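Local coordinates for protein Two-component system response regulator (Bacteroides fragilis, PDB 2QR3) that probably receives a phosphoryl signal through its receiver domain, the part present here, within a longer sigma-54-interacting regulator thought to bind ATP and DNA and control transcription, at residues L16-S28 with W111-A124. Sequence-based numbering, arbitrary orientation.
Sequences LTAVQLLLKNHFS and WDNQKLLETLLNAA
Leu117 lays one branch over the imidazole of His26, a compact example of a leucine from one helix packing on an aromatic ring in the loop that follows another: its CD2 sits 3.5 Å from the ring centroid, 21° off the normal, in a CH-pi contact displaced toward the NE2 rim. CG of Leu117 points away from its own amide nitrogen, and this extended first torsion (chi1 175°) brings the other branch, CD1, against both the ring, 3.7 Å from His26 CG, and CD2 of Leu23, 3.9 Å away; the two leucines run antiparallel alongside one another. Leu23 also lies across Leu120, CD1 to CD1 at 3.6 Å. Axes of the short helical segments pass 10.9 Å apart at -72°, so the helices diverge quickly. In this CheY-like receiver domain they are the first and last helices of the doubly wound alpha/beta fold, sharing one side of the parallel sheet; Leu23, Phe27 and Leu120 all reach Ile6 of the inner strand 5-9. Phe27 crosses Leu120 nearly perpendicularly and turns its rim to the Ala124 methyl. At the other end, Leu22 CD1 reaches the indole edge of Trp111, 3.4 Å from NE1, while CD2 packs 3.7 Å from CG of the Asn113 amide. A weak, strongly bent bond from Trp111 NE1 to Asn113 OD1 (3.0 Å) links the indole and the amide next to Leu22.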
ATOM      1  N   LEU A  16      10.034  -3.770   3.417  1.00 17.40           N
ATOM      2  CA  LEU A  16      10.005  -4.109   1.986  1.00 17.20           C
ATOM      3  C   LEU A  16      10.547  -5.512   1.712  1.00 17.85           C
ATOM      4  O   LEU A  16       9.931  -6.288   0.990  1.00 18.69           O
ATOM      5  CB  LEU A  16      10.810  -3.079   1.193  1.00 17.31           C
ATOM      6  CG  LEU A  16      10.259  -1.650   1.268  1.00 15.88           C
ATOM      7  CD1 LEU A  16      11.157  -0.758   0.429  1.00 19.09           C
ATOM      8  CD2 LEU A  16       8.788  -1.651   0.758  1.00 16.89           C
ATOM      9  N   THR A  17      11.690  -5.839   2.303  1.00 17.22           N
ATOM     10  CA  THR A  17      12.237  -7.196   2.200  1.00 17.58           C
ATOM     11  C   THR A  17      11.212  -8.243   2.655  1.00 17.27           C
ATOM     12  O   THR A  17      10.971  -9.225   1.945  1.00 17.10           O
ATOM     13  CB  THR A  17      13.569  -7.312   3.001  1.00 16.88           C
ATOM     14  OG1 THR A  17      14.537  -6.409   2.445  1.00 17.43           O
ATOM     15  CG2 THR A  17      14.149  -8.731   2.990  1.00 18.70           C
ATOM     16  N   ALA A  18      10.599  -8.023   3.817  1.00 16.53           N
ATOM     17  CA  ALA A  18       9.666  -9.007   4.376  1.00 17.29           C
ATOM     18  C   ALA A  18       8.426  -9.129   3.507  1.00 18.03           C
ATOM     19  O   ALA A  18       7.942 -10.208   3.252  1.00 18.01           O
ATOM     20  CB  ALA A  18       9.271  -8.633   5.789  1.00 17.54           C
ATOM     21  N   VAL A  19       7.873  -8.003   3.074  1.00 19.03           N
ATOM     22  CA  VAL A  19       6.583  -8.069   2.396  1.00 19.79           C
ATOM     23  C   VAL A  19       6.759  -8.679   1.012  1.00 21.30           C
ATOM     24  O   VAL A  19       5.901  -9.456   0.551  1.00 21.59           O
ATOM     25  CB  VAL A  19       5.908  -6.669   2.360  1.00 19.53           C
ATOM     26  CG1 VAL A  19       4.640  -6.705   1.503  1.00 23.18           C
ATOM     27  CG2 VAL A  19       5.576  -6.224   3.777  1.00 19.04           C
ATOM     28  N   GLN A  20       7.882  -8.351   0.368  1.00 22.50           N
ATOM     29  CA  GLN A  20       8.223  -8.899  -0.952  1.00 25.13           C
ATOM     30  C   GLN A  20       8.241 -10.415  -0.828  1.00 25.38           C
ATOM     31  O   GLN A  20       7.598 -11.130  -1.613  1.00 25.41           O
ATOM     32  CB  GLN A  20       9.576  -8.327  -1.416  1.00 27.37           C
ATOM     33  CG  GLN A  20      10.285  -9.046  -2.564  1.00 34.09           C
ATOM     34  CD  GLN A  20       9.980  -8.453  -3.936  1.00 40.08           C
ATOM     35  OE1 GLN A  20      10.267  -7.267  -4.218  1.00 42.09           O
ATOM     36  NE2 GLN A  20       9.434  -9.292  -4.820  1.00 41.86           N
ATOM     37  N   LEU A  21       8.951 -10.908   0.185  1.00 23.82           N
ATOM     38  CA  LEU A  21       9.021 -12.345   0.417  1.00 25.18           C
ATOM     39  C   LEU A  21       7.641 -12.958   0.634  1.00 24.35           C
ATOM     40  O   LEU A  21       7.347 -14.051   0.138  1.00 24.66           O
ATOM     41  CB  LEU A  21       9.965 -12.664   1.595  1.00 24.27           C
ATOM     42  CG  LEU A  21      10.115 -14.136   2.021  1.00 26.75           C
ATOM     43  CD1 LEU A  21      10.461 -15.059   0.863  1.00 28.63           C
ATOM     44  CD2 LEU A  21      11.189 -14.231   3.097  1.00 27.63           C
ATOM     45  N   LEU A  22       6.776 -12.264   1.376  1.00 24.38           N
ATOM     46  CA  LEU A  22       5.464 -12.784   1.679  1.00 23.99           C
ATOM     47  C   LEU A  22       4.544 -12.788   0.460  1.00 25.22           C
ATOM     48  O   LEU A  22       3.683 -13.662   0.344  1.00 26.19           O
ATOM     49  CB  LEU A  22       4.807 -11.982   2.821  1.00 23.92           C
ATOM     50  CG  LEU A  22       5.473 -12.089   4.194  1.00 22.91           C
ATOM     51  CD1 LEU A  22       5.026 -10.942   5.134  1.00 21.89           C
ATOM     52  CD2 LEU A  22       5.238 -13.478   4.827  1.00 25.21           C
ATOM     53  N   LEU A  23       4.706 -11.812  -0.444  1.00 24.73           N
ATOM     54  CA  LEU A  23       3.713 -11.622  -1.509  1.00 25.41           C
ATOM     55  C   LEU A  23       4.137 -12.131  -2.879  1.00 26.64           C
ATOM     56  O   LEU A  23       3.271 -12.252  -3.763  1.00 26.79           O
ATOM     57  CB  LEU A  23       3.313 -10.135  -1.605  1.00 24.94           C
ATOM     58  CG  LEU A  23       2.760  -9.493  -0.322  1.00 24.37           C
ATOM     59  CD1 LEU A  23       2.448  -7.998  -0.588  1.00 23.08           C
ATOM     60  CD2 LEU A  23       1.521 -10.201   0.262  1.00 23.69           C
ATOM     61  N   LYS A  24       5.455 -12.362  -3.037  1.00 27.79           N
ATOM     62  CA  LYS A  24       6.152 -12.839  -4.270  1.00 30.55           C
ATOM     63  C   LYS A  24       5.373 -13.924  -5.020  1.00 30.91           C
ATOM     64  O   LYS A  24       5.426 -14.023  -6.249  1.00 29.74           O
ATOM     65  CB  LYS A  24       7.493 -13.504  -3.870  1.00 30.13           C
ATOM     66  CG  LYS A  24       8.785 -12.758  -4.082  1.00 34.58           C
ATOM     67  CD  LYS A  24       9.965 -13.696  -3.660  1.00 33.79           C
ATOM     68  CE  LYS A  24      11.358 -13.104  -3.965  1.00 40.49           C
ATOM     69  NZ  LYS A  24      12.009 -12.475  -2.766  1.00 43.54           N
ATOM     70  N   ASN A  25       4.691 -14.779  -4.270  1.00 31.66           N
ATOM     71  CA  ASN A  25       4.118 -15.971  -4.885  1.00 33.24           C
ATOM     72  C   ASN A  25       2.625 -15.917  -5.093  1.00 33.01           C
ATOM     73  O   ASN A  25       1.993 -16.922  -5.471  1.00 33.49           O
ATOM     74  CB  ASN A  25       4.552 -17.224  -4.125  1.00 34.10           C
ATOM     75  CG  ASN A  25       5.673 -17.919  -4.827  1.00 37.99           C
ATOM     76  OD1 ASN A  25       6.843 -17.732  -4.478  1.00 43.56           O
ATOM     77  ND2 ASN A  25       5.340 -18.649  -5.895  1.00 37.44           N
ATOM     78  N   HIS A  26       2.069 -14.730  -4.866  1.00 31.79           N
ATOM     79  CA  HIS A  26       0.661 -14.482  -5.086  1.00 32.03           C
ATOM     80  C   HIS A  26       0.439 -13.510  -6.220  1.00 30.73           C
ATOM     81  O   HIS A  26      -0.361 -13.776  -7.128  1.00 32.00           O
ATOM     82  CB  HIS A  26      -0.020 -14.022  -3.798  1.00 33.12           C
ATOM     83  CG  HIS A  26      -0.186 -15.126  -2.809  1.00 36.59           C
ATOM     84  ND1 HIS A  26       0.861 -15.593  -2.045  1.00 41.10           N
ATOM     85  CD2 HIS A  26      -1.252 -15.902  -2.510  1.00 40.29           C
ATOM     86  CE1 HIS A  26       0.439 -16.596  -1.292  1.00 43.25           C
ATOM     87  NE2 HIS A  26      -0.840 -16.801  -1.554  1.00 43.17           N
ATOM     88  N   PHE A  27       1.165 -12.400  -6.199  1.00 28.63           N
ATOM     89  CA  PHE A  27       1.033 -11.390  -7.233  1.00 26.51           C
ATOM     90  C   PHE A  27       2.019 -11.681  -8.343  1.00 26.93           C
ATOM     91  O   PHE A  27       3.082 -12.255  -8.096  1.00 27.42           O
ATOM     92  CB  PHE A  27       1.268  -9.974  -6.656  1.00 26.01           C
ATOM     93  CG  PHE A  27       0.177  -9.512  -5.728  1.00 23.19           C
ATOM     94  CD1 PHE A  27      -0.840  -8.699  -6.188  1.00 23.49           C
ATOM     95  CD2 PHE A  27       0.169  -9.905  -4.391  1.00 21.24           C
ATOM     96  CE1 PHE A  27      -1.881  -8.279  -5.302  1.00 22.79           C
ATOM     97  CE2 PHE A  27      -0.837  -9.491  -3.526  1.00 21.28           C
ATOM     98  CZ  PHE A  27      -1.861  -8.677  -3.989  1.00 23.23           C
ATOM     99  N   SER A  28       1.686 -11.268  -9.559  1.00 27.35           N
ATOM    100  CA  SER A  28       2.572 -11.474 -10.718  1.00 28.55           C
ATOM    101  C   SER A  28       3.866 -10.688 -10.591  1.00 28.33           C
ATOM    102  O   SER A  28       4.921 -11.145 -11.041  1.00 28.26           O
ATOM    103  CB  SER A  28       1.866 -11.075 -12.020  1.00 29.10           C
ATOM    104  OG  SER A  28       0.777 -11.954 -12.237  1.00 33.68           O
ATOM    105  N   TRP A 111       2.195  -6.953  11.789  1.00 22.90           N
ATOM    106  CA  TRP A 111       1.094  -7.593  11.093  1.00 22.38           C
ATOM    107  C   TRP A 111       1.020  -9.101  11.337  1.00 22.06           C
ATOM    108  O   TRP A 111       1.958  -9.721  11.868  1.00 22.09           O
ATOM    109  CB  TRP A 111       1.201  -7.309   9.580  1.00 20.69           C
ATOM    110  CG  TRP A 111       2.398  -7.889   8.932  1.00 20.15           C
ATOM    111  CD1 TRP A 111       2.470  -9.082   8.301  1.00 19.94           C
ATOM    112  CD2 TRP A 111       3.721  -7.297   8.833  1.00 19.00           C
ATOM    113  NE1 TRP A 111       3.762  -9.303   7.827  1.00 16.95           N
ATOM    114  CE2 TRP A 111       4.537  -8.214   8.126  1.00 18.33           C
ATOM    115  CE3 TRP A 111       4.286  -6.091   9.271  1.00 20.01           C
ATOM    116  CZ2 TRP A 111       5.888  -7.973   7.861  1.00 18.26           C
ATOM    117  CZ3 TRP A 111       5.640  -5.842   8.991  1.00 20.66           C
ATOM    118  CH2 TRP A 111       6.428  -6.782   8.300  1.00 20.35           C
ATOM    119  N   ASP A 112      -0.116  -9.675  10.961  1.00 22.67           N
ATOM    120  CA  ASP A 112      -0.264 -11.109  10.881  1.00 23.32           C
ATOM    121  C   ASP A 112      -0.095 -11.446   9.407  1.00 23.00           C
ATOM    122  O   ASP A 112      -0.681 -10.762   8.544  1.00 22.56           O
ATOM    123  CB  ASP A 112      -1.636 -11.552  11.427  1.00 24.21           C
ATOM    124  CG  ASP A 112      -1.930 -13.010  11.126  1.00 27.80           C
ATOM    125  OD1 ASP A 112      -1.553 -13.889  11.950  1.00 31.43           O
ATOM    126  OD2 ASP A 112      -2.467 -13.290  10.028  1.00 30.87           O
ATOM    127  N   ASN A 113       0.731 -12.439   9.096  1.00 22.00           N
ATOM    128  CA  ASN A 113       1.087 -12.722   7.698  1.00 23.19           C
ATOM    129  C   ASN A 113      -0.114 -13.068   6.826  1.00 24.53           C
ATOM    130  O   ASN A 113      -0.268 -12.543   5.717  1.00 23.71           O
ATOM    131  CB  ASN A 113       2.119 -13.852   7.589  1.00 22.49           C
ATOM    132  CG  ASN A 113       3.483 -13.450   8.097  1.00 23.23           C
ATOM    133  OD1 ASN A 113       3.778 -12.266   8.221  1.00 21.41           O
ATOM    134  ND2 ASN A 113       4.341 -14.442   8.372  1.00 18.78           N
ATOM    135  N   GLN A 114      -0.982 -13.936   7.340  1.00 26.11           N
ATOM    136  CA  GLN A 114      -2.174 -14.306   6.557  1.00 28.44           C
ATOM    137  C   GLN A 114      -3.174 -13.170   6.412  1.00 27.73           C
ATOM    138  O   GLN A 114      -3.716 -12.996   5.329  1.00 29.34           O
ATOM    139  CB  GLN A 114      -2.834 -15.606   7.062  1.00 30.05           C
ATOM    140  CG  GLN A 114      -3.777 -16.267   6.027  1.00 35.14           C
ATOM    141  CD  GLN A 114      -3.059 -16.898   4.799  1.00 41.66           C
ATOM    142  OE1 GLN A 114      -1.825 -16.969   4.733  1.00 46.41           O
ATOM    143  NE2 GLN A 114      -3.853 -17.366   3.831  1.00 43.98           N
ATOM    144  N   LYS A 115      -3.402 -12.397   7.472  1.00 27.86           N
ATOM    145  CA  LYS A 115      -4.249 -11.205   7.415  1.00 28.24           C
ATOM    146  C   LYS A 115      -3.727 -10.167   6.404  1.00 26.60           C
ATOM    147  O   LYS A 115      -4.508  -9.562   5.670  1.00 26.55           O
ATOM    148  CB  LYS A 115      -4.367 -10.561   8.798  1.00 28.61           C
ATOM    149  CG  LYS A 115      -5.633  -9.740   9.005  1.00 32.36           C
ATOM    150  CD  LYS A 115      -5.748  -9.170  10.445  1.00 31.62           C
ATOM    151  CE  LYS A 115      -7.115  -8.528  10.673  1.00 35.29           C
ATOM    152  NZ  LYS A 115      -7.309  -7.964  12.064  1.00 36.63           N
ATOM    153  N   LEU A 116      -2.414  -9.970   6.357  1.00 24.29           N
ATOM    154  CA  LEU A 116      -1.833  -9.016   5.412  1.00 22.34           C
ATOM    155  C   LEU A 116      -2.164  -9.445   4.002  1.00 22.06           C
ATOM    156  O   LEU A 116      -2.651  -8.649   3.207  1.00 21.15           O
ATOM    157  CB  LEU A 116      -0.300  -8.911   5.607  1.00 21.97           C
ATOM    158  CG  LEU A 116       0.485  -8.158   4.555  1.00 21.03           C
ATOM    159  CD1 LEU A 116       0.115  -6.674   4.499  1.00 23.23           C
ATOM    160  CD2 LEU A 116       1.989  -8.303   4.785  1.00 22.85           C
ATOM    161  N   LEU A 117      -1.922 -10.713   3.695  1.00 21.85           N
ATOM    162  CA  LEU A 117      -2.171 -11.212   2.341  1.00 22.63           C
ATOM    163  C   LEU A 117      -3.643 -11.054   1.994  1.00 22.48           C
ATOM    164  O   LEU A 117      -3.991 -10.580   0.903  1.00 21.74           O
ATOM    165  CB  LEU A 117      -1.729 -12.670   2.195  1.00 21.95           C
ATOM    166  CG  LEU A 117      -2.033 -13.364   0.854  1.00 24.23           C
ATOM    167  CD1 LEU A 117      -1.451 -12.627  -0.379  1.00 24.52           C
ATOM    168  CD2 LEU A 117      -1.540 -14.816   0.946  1.00 25.15           C
ATOM    169  N   GLU A 118      -4.494 -11.474   2.929  1.00 23.29           N
ATOM    170  CA  GLU A 118      -5.934 -11.483   2.712  1.00 23.60           C
ATOM    171  C   GLU A 118      -6.505 -10.112   2.471  1.00 22.64           C
ATOM    172  O   GLU A 118      -7.332  -9.942   1.571  1.00 22.52           O
ATOM    173  CB  GLU A 118      -6.647 -12.191   3.854  1.00 24.83           C
ATOM    174  CG  GLU A 118      -6.304 -13.684   3.819  1.00 29.97           C
ATOM    175  CD  GLU A 118      -7.253 -14.550   4.622  1.00 37.44           C
ATOM    176  OE1 GLU A 118      -8.029 -14.010   5.448  1.00 41.72           O
ATOM    177  OE2 GLU A 118      -7.197 -15.782   4.417  1.00 40.26           O
ATOM    178  N   THR A 119      -6.053  -9.138   3.259  1.00 20.97           N
ATOM    179  CA  THR A 119      -6.468  -7.728   3.074  1.00 20.19           C
ATOM    180  C   THR A 119      -6.090  -7.244   1.692  1.00 19.97           C
ATOM    181  O   THR A 119      -6.883  -6.561   1.045  1.00 19.47           O
ATOM    182  CB  THR A 119      -5.884  -6.829   4.174  1.00 20.81           C
ATOM    183  OG1 THR A 119      -6.364  -7.281   5.455  1.00 20.21           O
ATOM    184  CG2 THR A 119      -6.243  -5.348   3.979  1.00 20.07           C
ATOM    185  N   LEU A 120      -4.877  -7.607   1.242  1.00 18.92           N
ATOM    186  CA  LEU A 120      -4.378  -7.104  -0.050  1.00 19.54           C
ATOM    187  C   LEU A 120      -5.106  -7.796  -1.199  1.00 19.77           C
ATOM    188  O   LEU A 120      -5.510  -7.150  -2.139  1.00 20.74           O
ATOM    189  CB  LEU A 120      -2.867  -7.304  -0.179  1.00 19.50           C
ATOM    190  CG  LEU A 120      -2.080  -6.371   0.737  1.00 19.24           C
ATOM    191  CD1 LEU A 120      -0.603  -6.884   0.878  1.00 20.23           C
ATOM    192  CD2 LEU A 120      -2.153  -4.902   0.247  1.00 19.10           C
ATOM    193  N   LEU A 121      -5.286  -9.106  -1.102  1.00 20.53           N
ATOM    194  CA  LEU A 121      -6.083  -9.808  -2.131  1.00 21.39           C
ATOM    195  C   LEU A 121      -7.494  -9.250  -2.214  1.00 20.90           C
ATOM    196  O   LEU A 121      -7.998  -8.982  -3.327  1.00 21.61           O
ATOM    197  CB  LEU A 121      -6.122 -11.312  -1.880  1.00 21.79           C
ATOM    198  CG  LEU A 121      -4.789 -12.070  -1.864  1.00 25.09           C
ATOM    199  CD1 LEU A 121      -4.958 -13.501  -1.361  1.00 27.99           C
ATOM    200  CD2 LEU A 121      -4.141 -12.090  -3.233  1.00 26.94           C
ATOM    201  N   ASN A 122      -8.151  -9.069  -1.071  1.00 20.80           N
ATOM    202  CA  ASN A 122      -9.497  -8.493  -1.074  0.50 21.22           C
ATOM    203  C   ASN A 122      -9.514  -7.085  -1.677  1.00 21.45           C
ATOM    204  O   ASN A 122     -10.396  -6.743  -2.445  1.00 21.12           O
ATOM    205  CB  ASN A 122     -10.117  -8.531   0.332  0.50 21.31           C
ATOM    206  CG  ASN A 122     -10.421  -9.962   0.810  0.50 23.47           C
ATOM    207  OD1 ASN A 122     -10.312 -10.925   0.048  0.50 24.37           O
ATOM    208  ND2 ASN A 122     -10.790 -10.098   2.083  0.50 22.20           N
ATOM    209  N   ALA A 123      -8.516  -6.260  -1.335  1.00 21.03           N
ATOM    210  CA  ALA A 123      -8.486  -4.886  -1.855  1.00 21.24           C
ATOM    211  C   ALA A 123      -8.333  -4.864  -3.362  1.00 22.29           C
ATOM    212  O   ALA A 123      -8.899  -3.995  -4.034  1.00 22.10           O
ATOM    213  CB  ALA A 123      -7.364  -4.062  -1.199  1.00 21.40           C
ATOM    214  N   ALA A 124      -7.567  -5.828  -3.869  1.00 23.15           N
ATOM    215  CA  ALA A 124      -7.260  -5.982  -5.288  1.00 26.10           C
ATOM    216  C   ALA A 124      -8.378  -6.745  -6.022  1.00 28.54           C
ATOM    217  O   ALA A 124      -8.361  -6.828  -7.264  1.00 30.32           O
ATOM    218  CB  ALA A 124      -5.974  -6.720  -5.444  1.00 25.26           C
TER